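Local coordinates for protein leucine--tRNA ligase (Agrobacterium radiobacter, PDB 5AH5) that probably joins leucine to its cognate tRNA at the expense of ATP, as a class I aminoacyl-tRNA synthetase of the leucine type, at residues B[586-599]-B[610-623]. Numbering follows the deposited sequence.
Sequences VVQEFGADAVRCYL and NWEDSGPQAMRSYL
Pro-616 wedges between Phe-590 and Tyr-598, aromatic side chains of the successive helices 583-590 and 592-601. Its CB lies over one face of the Phe-590 ring, a CH-pi contact 4.0 Å from the centroid; its N lies over one face of the Tyr-598 ring, with Pro-616 CD 4.1 Å from Tyr-598 CD2. With CG anti to the backbone N (chi1 168°), Tyr-598 carries its ring toward the turn Glu-612 to Gly-615, where Gly-615 CA makes a second CH-pi contact over its face. That ring also turns an edge to the face of Trp-611, planes 72° apart. At its own rim the indole meets Leu-599 CD2 and Val-586 CG1. Ala-594 sits where the axes of helices 592-599 and 617-623 come within 8.2 Å, their directions 116° apart. Beside it Cys-597 CB presses on Met-619 CG at 3.3 Å, tight for two carbons.

At the polar edge, Arg-620 NH1 donates to Phe-590 O over 3.0 Å, bent and from above the carbonyl plane. Asp-593 hydrogen-bonds to His-721 and the backbone N of Ile-722. Following the KMSKS-type loop, the contact is consistent with the stem-contact fold linking the catalytic domain to the anticodon-binding bundle. Apolar packing sets the fit; polarity serves the helix break at Gly-591, where Phe-590 O is met by an Arg-620 itself held by a Glu-624 salt bridge and Tyr-3 O.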
loop_
_atom_site.group_PDB
_atom_site.type_symbol
_atom_site.label_atom_id
_atom_site.label_comp_id
_atom_site.label_asym_id
_atom_site.label_seq_id
_atom_site.Cartn_x
_atom_site.Cartn_y
_atom_site.Cartn_z
ATOM N N VAL B 586 -24.334 -10.599 5.118
ATOM C CA VAL B 586 -24.513 -10.403 3.657
ATOM C C VAL B 586 -24.211 -11.701 2.890
ATOM O O VAL B 586 -24.976 -12.104 2.021
ATOM C CB VAL B 586 -23.756 -9.167 3.173
ATOM C CG1 VAL B 586 -24.149 -8.865 1.747
ATOM C CG2 VAL B 586 -24.142 -7.973 4.061
ATOM N N VAL B 587 -23.164 -12.407 3.328
ATOM C CA VAL B 587 -22.745 -13.677 2.733
ATOM C C VAL B 587 -23.800 -14.743 2.954
ATOM O O VAL B 587 -24.102 -15.527 2.045
ATOM C CB VAL B 587 -21.376 -14.092 3.296
ATOM C CG1 VAL B 587 -21.015 -15.517 2.934
ATOM C CG2 VAL B 587 -20.324 -13.125 2.819
ATOM N N GLN B 588 -24.406 -14.742 4.142
ATOM C CA GLN B 588 -25.474 -15.653 4.459
ATOM C C GLN B 588 -26.728 -15.410 3.601
ATOM O O GLN B 588 -27.462 -16.360 3.247
ATOM C CB GLN B 588 -25.845 -15.513 5.957
ATOM C CG GLN B 588 -26.794 -16.562 6.501
ATOM C CD GLN B 588 -26.156 -17.953 6.584
ATOM O OE1 GLN B 588 -24.916 -18.093 6.524
ATOM N NE2 GLN B 588 -27.004 -18.995 6.701
ATOM N N GLU B 589 -27.044 -14.156 3.341
ATOM C CA GLU B 589 -28.223 -13.859 2.507
ATOM C C GLU B 589 -27.996 -14.142 1.000
ATOM O O GLU B 589 -28.864 -14.681 0.348
ATOM C CB GLU B 589 -28.684 -12.419 2.702
ATOM C CG GLU B 589 -29.767 -11.980 1.733
ATOM C CD GLU B 589 -30.454 -10.679 2.156
ATOM O OE1 GLU B 589 -29.871 -9.912 2.960
ATOM O OE2 GLU B 589 -31.580 -10.404 1.665
ATOM N N PHE B 590 -26.829 -13.809 0.479
ATOM C CA PHE B 590 -26.587 -13.785 -0.982
ATOM C C PHE B 590 -25.565 -14.776 -1.514
ATOM O O PHE B 590 -25.491 -15.011 -2.722
ATOM C CB PHE B 590 -26.087 -12.390 -1.353
ATOM C CG PHE B 590 -27.117 -11.326 -1.152
ATOM C CD1 PHE B 590 -28.266 -11.333 -1.909
ATOM C CD2 PHE B 590 -26.930 -10.317 -0.233
ATOM C CE1 PHE B 590 -29.250 -10.350 -1.741
ATOM C CE2 PHE B 590 -27.889 -9.344 -0.061
ATOM C CZ PHE B 590 -29.055 -9.359 -0.816
ATOM N N GLY B 591 -24.740 -15.299 -0.628
ATOM C CA GLY B 591 -23.627 -16.128 -0.968
ATOM C C GLY B 591 -22.363 -15.307 -1.150
ATOM O O GLY B 591 -22.397 -14.101 -1.441
ATOM N N ALA B 592 -21.231 -15.975 -1.025
ATOM C CA ALA B 592 -19.947 -15.289 -1.231
ATOM C C ALA B 592 -19.738 -14.635 -2.637
ATOM O O ALA B 592 -19.109 -13.577 -2.788
ATOM C CB ALA B 592 -18.829 -16.280 -0.999
ATOM N N ASP B 593 -20.151 -15.349 -3.649
ATOM C CA ASP B 593 -19.853 -14.891 -5.056
ATOM C C ASP B 593 -20.523 -13.523 -5.345
ATOM O O ASP B 593 -19.895 -12.586 -5.833
ATOM C CB ASP B 593 -20.383 -15.935 -6.015
ATOM C CG ASP B 593 -19.579 -17.225 -6.005
ATOM O OD1 ASP B 593 -18.335 -17.240 -5.861
ATOM O OD2 ASP B 593 -20.215 -18.279 -6.168
ATOM N N ALA B 594 -21.788 -13.411 -4.962
ATOM C CA ALA B 594 -22.574 -12.199 -5.220
ATOM C C ALA B 594 -22.029 -11.026 -4.458
ATOM O O ALA B 594 -21.989 -9.924 -4.992
ATOM C CB ALA B 594 -24.037 -12.442 -4.895
ATOM N N VAL B 595 -21.490 -11.279 -3.249
ATOM C CA VAL B 595 -20.911 -10.245 -2.462
ATOM C C VAL B 595 -19.637 -9.759 -3.115
ATOM O O VAL B 595 -19.411 -8.552 -3.260
ATOM C CB VAL B 595 -20.629 -10.731 -1.008
ATOM C CG1 VAL B 595 -19.866 -9.707 -0.248
ATOM C CG2 VAL B 595 -21.964 -10.958 -0.314
ATOM N N ARG B 596 -18.785 -10.701 -3.466
ATOM C CA ARG B 596 -17.500 -10.351 -4.029
ATOM C C ARG B 596 -17.654 -9.666 -5.420
ATOM O O ARG B 596 -16.953 -8.672 -5.708
ATOM C CB ARG B 596 -16.672 -11.596 -4.186
ATOM C CG ARG B 596 -16.264 -12.246 -2.854
ATOM C CD ARG B 596 -15.688 -13.628 -3.073
ATOM N NE ARG B 596 -14.595 -13.589 -4.035
ATOM C CZ ARG B 596 -13.640 -14.515 -4.162
ATOM N NH1 ARG B 596 -13.538 -15.548 -3.322
ATOM N NH2 ARG B 596 -12.737 -14.371 -5.113
ATOM N N CYS B 597 -18.544 -10.206 -6.237
ATOM C CA CYS B 597 -18.796 -9.615 -7.619
ATOM C C CYS B 597 -19.431 -8.228 -7.575
ATOM O O CYS B 597 -19.057 -7.376 -8.375
ATOM C CB CYS B 597 -19.664 -10.550 -8.443
ATOM S SG CYS B 597 -18.733 -11.997 -9.027
ATOM N N TYR B 598 -20.327 -7.962 -6.613
ATOM C CA TYR B 598 -20.823 -6.578 -6.401
ATOM C C TYR B 598 -19.712 -5.642 -6.088
ATOM O O TYR B 598 -19.630 -4.585 -6.694
ATOM C CB TYR B 598 -21.924 -6.517 -5.339
ATOM C CG TYR B 598 -22.350 -5.141 -4.805
ATOM C CD1 TYR B 598 -23.011 -4.186 -5.621
ATOM C CD2 TYR B 598 -22.090 -4.777 -3.484
ATOM C CE1 TYR B 598 -23.413 -2.939 -5.104
ATOM C CE2 TYR B 598 -22.497 -3.535 -2.983
ATOM C CZ TYR B 598 -23.151 -2.618 -3.808
ATOM O OH TYR B 598 -23.557 -1.404 -3.278
ATOM N N LEU B 599 -18.823 -5.983 -5.151
ATOM C CA LEU B 599 -17.701 -5.075 -4.857
ATOM C C LEU B 599 -16.777 -4.862 -6.020
ATOM O O LEU B 599 -16.114 -3.813 -6.117
ATOM C CB LEU B 599 -16.855 -5.560 -3.661
ATOM C CG LEU B 599 -17.637 -5.481 -2.320
ATOM C CD1 LEU B 599 -16.984 -6.411 -1.284
ATOM C CD2 LEU B 599 -17.695 -4.049 -1.822
ATOM N N ASN B 610 -20.314 3.291 -1.899
ATOM C CA ASN B 610 -21.307 3.476 -0.849
ATOM C C ASN B 610 -22.072 2.219 -0.665
ATOM O O ASN B 610 -22.918 1.901 -1.471
ATOM C CB ASN B 610 -22.190 4.707 -1.117
ATOM C CG ASN B 610 -21.368 6.004 -1.093
ATOM O OD1 ASN B 610 -20.257 6.048 -0.584
ATOM N ND2 ASN B 610 -21.854 7.004 -1.745
ATOM N N TRP B 611 -21.787 1.479 0.431
ATOM C CA TRP B 611 -22.270 0.127 0.539
ATOM C C TRP B 611 -23.747 0.117 0.904
ATOM O O TRP B 611 -24.136 0.816 1.827
ATOM C CB TRP B 611 -21.480 -0.687 1.601
ATOM C CG TRP B 611 -22.134 -1.966 1.899
ATOM C CD1 TRP B 611 -23.099 -2.172 2.804
ATOM C CD2 TRP B 611 -21.911 -3.226 1.249
ATOM N NE1 TRP B 611 -23.517 -3.493 2.756
ATOM C CE2 TRP B 611 -22.776 -4.147 1.816
ATOM C CE3 TRP B 611 -21.039 -3.657 0.270
ATOM C CZ2 TRP B 611 -22.831 -5.438 1.401
ATOM C CZ3 TRP B 611 -21.083 -4.958 -0.124
ATOM C CH2 TRP B 611 -21.965 -5.824 0.411
ATOM N N GLU B 612 -24.536 -0.700 0.197
ATOM C CA GLU B 612 -25.938 -1.029 0.543
ATOM C C GLU B 612 -26.019 -2.539 0.846
ATOM O O GLU B 612 -25.566 -3.310 0.010
ATOM C CB GLU B 612 -26.854 -0.731 -0.667
ATOM C CG GLU B 612 -26.720 0.680 -1.241
ATOM C CD GLU B 612 -27.027 0.809 -2.728
ATOM O OE1 GLU B 612 -26.258 0.277 -3.590
ATOM O OE2 GLU B 612 -28.028 1.499 -3.027
ATOM N N ASP B 613 -26.600 -2.963 1.975
ATOM C CA ASP B 613 -26.765 -4.414 2.314
ATOM C C ASP B 613 -27.543 -5.227 1.279
ATOM O O ASP B 613 -27.328 -6.446 1.123
ATOM C CB ASP B 613 -27.473 -4.638 3.653
ATOM C CG ASP B 613 -26.629 -4.242 4.853
ATOM O OD1 ASP B 613 -25.781 -5.070 5.316
ATOM O OD2 ASP B 613 -26.878 -3.105 5.341
ATOM N N SER B 614 -28.460 -4.562 0.607
ATOM C CA SER B 614 -29.215 -5.169 -0.469
ATOM C C SER B 614 -28.488 -5.007 -1.812
ATOM O O SER B 614 -28.940 -5.564 -2.773
ATOM C CB SER B 614 -30.602 -4.527 -0.552
ATOM O OG SER B 614 -30.508 -3.257 -1.188
ATOM N N GLY B 615 -27.399 -4.226 -1.875
ATOM C CA GLY B 615 -26.606 -4.011 -3.095
ATOM C C GLY B 615 -26.186 -5.251 -3.919
ATOM O O GLY B 615 -26.160 -5.181 -5.082
ATOM N N PRO B 616 -25.789 -6.373 -3.289
ATOM C CA PRO B 616 -25.537 -7.605 -3.993
ATOM C C PRO B 616 -26.715 -8.298 -4.604
ATOM O O PRO B 616 -26.500 -9.297 -5.274
ATOM C CB PRO B 616 -24.993 -8.537 -2.890
ATOM C CG PRO B 616 -24.465 -7.633 -1.870
ATOM C CD PRO B 616 -25.400 -6.480 -1.870
ATOM N N GLN B 617 -27.944 -7.832 -4.390
ATOM C CA GLN B 617 -29.106 -8.490 -4.974
ATOM C C GLN B 617 -29.027 -8.530 -6.545
ATOM O O GLN B 617 -29.336 -9.556 -7.155
ATOM C CB GLN B 617 -30.403 -7.819 -4.486
ATOM C CG GLN B 617 -31.716 -8.415 -5.003
ATOM C CD GLN B 617 -31.840 -9.925 -4.803
ATOM O OE1 GLN B 617 -31.498 -10.755 -5.698
ATOM N NE2 GLN B 617 -32.337 -10.305 -3.643
ATOM N N ALA B 618 -28.597 -7.441 -7.147
ATOM C CA ALA B 618 -28.505 -7.356 -8.593
ATOM C C ALA B 618 -27.418 -8.343 -9.162
ATOM O O ALA B 618 -27.658 -9.048 -10.129
ATOM C CB ALA B 618 -28.241 -5.935 -8.993
ATOM N N MET B 619 -26.297 -8.493 -8.466
ATOM C CA MET B 619 -25.325 -9.488 -8.883
ATOM C C MET B 619 -25.823 -10.913 -8.693
ATOM O O MET B 619 -25.566 -11.825 -9.497
ATOM C CB MET B 619 -24.036 -9.263 -8.133
ATOM C CG MET B 619 -22.860 -9.975 -8.682
ATOM S SD MET B 619 -22.566 -9.696 -10.465
ATOM C CE MET B 619 -22.006 -8.035 -10.524
ATOM N N ARG B 620 -26.536 -11.125 -7.611
ATOM C CA ARG B 620 -27.111 -12.421 -7.352
ATOM C C ARG B 620 -28.043 -12.793 -8.505
ATOM O O ARG B 620 -28.052 -13.920 -8.934
ATOM C CB ARG B 620 -27.872 -12.374 -6.042
ATOM C CG ARG B 620 -28.700 -13.577 -5.677
ATOM C CD ARG B 620 -27.775 -14.712 -5.265
ATOM N NE ARG B 620 -28.510 -15.965 -5.293
ATOM C CZ ARG B 620 -28.043 -17.113 -4.851
ATOM N NH1 ARG B 620 -26.826 -17.198 -4.334
ATOM N NH2 ARG B 620 -28.808 -18.171 -4.912
ATOM N N SER B 621 -28.875 -11.840 -8.922
ATOM C CA SER B 621 -29.752 -11.993 -10.075
ATOM C C SER B 621 -28.972 -12.290 -11.358
ATOM O O SER B 621 -29.362 -13.176 -12.077
ATOM C CB SER B 621 -30.613 -10.739 -10.294
ATOM O OG SER B 621 -31.661 -10.739 -9.359
ATOM N N TYR B 622 -27.880 -11.574 -11.610
ATOM C CA TYR B 622 -27.002 -11.917 -12.738
ATOM C C TYR B 622 -26.468 -13.357 -12.659
ATOM O O TYR B 622 -26.511 -14.082 -13.655
ATOM C CB TYR B 622 -25.838 -10.911 -12.931
ATOM C CG TYR B 622 -24.823 -11.464 -13.911
ATOM C CD1 TYR B 622 -25.122 -11.567 -15.268
ATOM C CD2 TYR B 622 -23.570 -11.903 -13.473
ATOM C CE1 TYR B 622 -24.217 -12.156 -16.143
ATOM C CE2 TYR B 622 -22.682 -12.490 -14.332
ATOM C CZ TYR B 622 -22.995 -12.563 -15.696
ATOM O OH TYR B 622 -22.098 -13.134 -16.530
ATOM N N LEU B 623 -26.023 -13.776 -11.473
ATOM C CA LEU B 623 -25.520 -15.125 -11.284
ATOM C C LEU B 623 -26.590 -16.185 -11.453
ATOM O O LEU B 623 -26.306 -17.203 -12.067
ATOM C CB LEU B 623 -24.745 -15.274 -9.957
ATOM C CG LEU B 623 -23.455 -14.406 -9.885
ATOM C CD1 LEU B 623 -22.843 -14.277 -8.441
ATOM C CD2 LEU B 623 -22.402 -14.912 -10.839
#